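Local coordinates for histone FOLD protein (Methanopyrus kandleri, PDB 1F1E) that forms a tandem pair of histone folds in a single archaeal chain and probably packages DNA, as in other archaeal histones, at residues I13-Q16 and R22-Q25. Residues are numbered along the deposited sequence; the frame is centred on the assembly and turned at random.
Sequences IFRQ and RLSQ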
ATOM      1  N   ILE A  13      16.766 -14.465  -1.394  1.00 15.68           N
ATOM      2  CA  ILE A  13      16.278 -13.276  -2.060  1.00 15.16           C
ATOM      3  C   ILE A  13      16.344 -12.132  -1.061  1.00 15.83           C
ATOM      4  O   ILE A  13      16.779 -11.036  -1.359  1.00 16.37           O
ATOM      5  CB  ILE A  13      14.922 -13.508  -2.669  1.00 14.66           C
ATOM      6  CG1 ILE A  13      14.990 -14.502  -3.832  1.00 14.85           C
ATOM      7  CG2 ILE A  13      14.267 -12.230  -3.118  1.00 15.09           C
ATOM      8  CD1 ILE A  13      13.630 -15.129  -4.155  1.00 15.09           C
ATOM      9  N   PHE A  14      15.837 -12.365   0.144  1.00 16.50           N
ATOM     10  CA  PHE A  14      15.914 -11.302   1.167  1.00 16.68           C
ATOM     11  C   PHE A  14      17.353 -10.880   1.395  1.00 18.48           C
ATOM     12  O   PHE A  14      17.681  -9.699   1.512  1.00 18.91           O
ATOM     13  CB  PHE A  14      15.308 -11.852   2.443  1.00 17.21           C
ATOM     14  CG  PHE A  14      15.223 -10.864   3.563  1.00 14.70           C
ATOM     15  CD1 PHE A  14      16.179 -10.796   4.531  1.00 15.62           C
ATOM     16  CD2 PHE A  14      14.154  -9.970   3.622  1.00 13.54           C
ATOM     17  CE1 PHE A  14      16.114  -9.893   5.582  1.00 15.09           C
ATOM     18  CE2 PHE A  14      14.101  -9.060   4.631  1.00 13.89           C
ATOM     19  CZ  PHE A  14      15.067  -9.017   5.610  1.00 15.00           C
ATOM     20  N   ARG A  15      18.229 -11.897   1.452  1.00 19.95           N
ATOM     21  CA  ARG A  15      19.638 -11.604   1.727  1.00 22.75           C
ATOM     22  C   ARG A  15      20.310 -10.819   0.617  1.00 23.24           C
ATOM     23  O   ARG A  15      21.300 -10.100   0.774  1.00 23.09           O
ATOM     24  CB  ARG A  15      20.331 -12.956   1.982  1.00 25.21           C
ATOM     25  CG  ARG A  15      21.398 -13.094   2.975  1.00 29.86           C
ATOM     26  CD  ARG A  15      21.989 -14.496   2.918  1.00 31.58           C
ATOM     27  NE  ARG A  15      21.581 -15.310   4.071  1.00 32.27           N
ATOM     28  CZ  ARG A  15      22.134 -15.129   5.274  1.00 32.01           C
ATOM     29  NH1 ARG A  15      21.757 -15.881   6.296  1.00 33.73           N
ATOM     30  NH2 ARG A  15      23.056 -14.195   5.469  1.00 32.89           N
ATOM     31  N   GLN A  16      19.791 -10.837  -0.602  1.00 22.64           N
ATOM     32  CA  GLN A  16      20.291 -10.011  -1.664  1.00 23.45           C
ATOM     33  C   GLN A  16      20.229  -8.545  -1.289  1.00 22.30           C
ATOM     34  O   GLN A  16      20.988  -7.745  -1.804  1.00 27.81           O
ATOM     35  CB  GLN A  16      19.445 -10.117  -2.945  1.00 22.82           C
ATOM     36  CG  GLN A  16      19.583 -11.460  -3.619  1.00 21.58           C
ATOM     37  CD  GLN A  16      18.638 -11.748  -4.759  1.00 19.95           C
ATOM     38  OE1 GLN A  16      18.677 -12.810  -5.359  1.00 22.59           O
ATOM     39  NE2 GLN A  16      17.763 -10.807  -5.083  1.00 20.99           N
ATOM     40  N   ARG A  22      24.987 -10.254   8.533  1.00 33.32           N
ATOM     41  CA  ARG A  22      24.480 -11.540   9.008  1.00 32.49           C
ATOM     42  C   ARG A  22      22.956 -11.487   9.159  1.00 29.75           C
ATOM     43  O   ARG A  22      22.392 -10.373   9.262  1.00 27.60           O
ATOM     44  CB  ARG A  22      25.159 -11.918  10.320  1.00 38.18           C
ATOM     45  N   LEU A  23      22.332 -12.651   9.171  1.00 27.52           N
ATOM     46  CA  LEU A  23      20.874 -12.730   9.302  1.00 25.54           C
ATOM     47  C   LEU A  23      20.543 -13.653  10.456  1.00 26.70           C
ATOM     48  O   LEU A  23      20.960 -14.838  10.448  1.00 30.03           O
ATOM     49  CB  LEU A  23      20.299 -13.228   7.987  1.00 23.77           C
ATOM     50  CG  LEU A  23      18.769 -13.186   7.822  1.00 23.84           C
ATOM     51  CD1 LEU A  23      18.241 -11.742   7.958  1.00 23.47           C
ATOM     52  CD2 LEU A  23      18.394 -13.814   6.509  1.00 22.82           C
ATOM     53  N   SER A  24      19.867 -13.134  11.481  1.00 24.43           N
ATOM     54  CA  SER A  24      19.545 -14.017  12.611  1.00 24.48           C
ATOM     55  C   SER A  24      18.379 -14.967  12.287  1.00 25.16           C
ATOM     56  O   SER A  24      17.598 -14.805  11.347  1.00 24.21           O
ATOM     57  CB  SER A  24      19.174 -13.169  13.823  1.00 25.33           C
ATOM     58  OG  SER A  24      17.979 -12.474  13.650  1.00 22.63           O
ATOM     59  N   GLN A  25      18.240 -15.991  13.144  1.00 25.08           N
ATOM     60  CA  GLN A  25      17.128 -16.907  12.990  1.00 22.97           C
ATOM     61  C   GLN A  25      15.802 -16.172  13.173  1.00 22.23           C
ATOM     62  O   GLN A  25      14.862 -16.504  12.482  1.00 22.57           O
ATOM     63  CB  GLN A  25      17.351 -17.964  14.093  0.55 21.71           C
ATOM     64  CG  GLN A  25      16.741 -19.310  13.854  0.55 19.55           C
ATOM     65  CD  GLN A  25      17.043 -19.792  12.442  0.55 17.22           C
ATOM     66  OE1 GLN A  25      18.156 -20.269  12.165  0.55 17.77           O
ATOM     67  NE2 GLN A  25      16.046 -19.655  11.586  0.55 12.77           N
TER
HETATM   68  O   HOH W   1      24.202 -14.958   8.398  1.00 34.52           O
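The guanidinium of R15 lays one face against the side chain of L23, whose CB approaches NH1 to 3.5 Å and CZ to 3.8 Å, while CD2 stands over the same face, set toward the rim of the planar group. A water lying in the plane of the group, beyond its rim, accepts hydrogen bonds from NH2 of R15 (3.2 Å) and from the backbone N of L23 (3.1 Å), and so joins the end of the arginine to the strand. The F14 ring meets the same leucine obliquely, CE1 lying 3.7 Å from CD1 of L23. L23 therefore divides its side chain, CD1 going to the aromatic ring while CB, with CD2 farther off, lies over the guanidinium. Both F14 and L23 carry CG anti to the backbone N (chi1 -176° and -171°), which brings the ring and CD1 together, both CB atoms already pointing to the opposite segment. R15 reaches across by a bend at chi3 (-107°), and its charge is answered within its own helix by a salt bridge from NH1 to E11. Were R15 shortened to an alanine, E11 would probably lose that mate, and the water link to the strand and the cover over L23 CB would go with it. This small contact illustrates how the short first helix of a histone fold, 7-15, is fastened to the strand that follows it. F14 also touches I31 of the long helix 25-51 and L119 and A123 of helix 102-129, in the second histone fold of the chain. Strand 22-23 in turn runs parallel to 134-135, where L23 touches V135, and S24 stands at the N-cap position of helix 25-51, so the first helix, the loop strand and the long helix converge beside the partner fold.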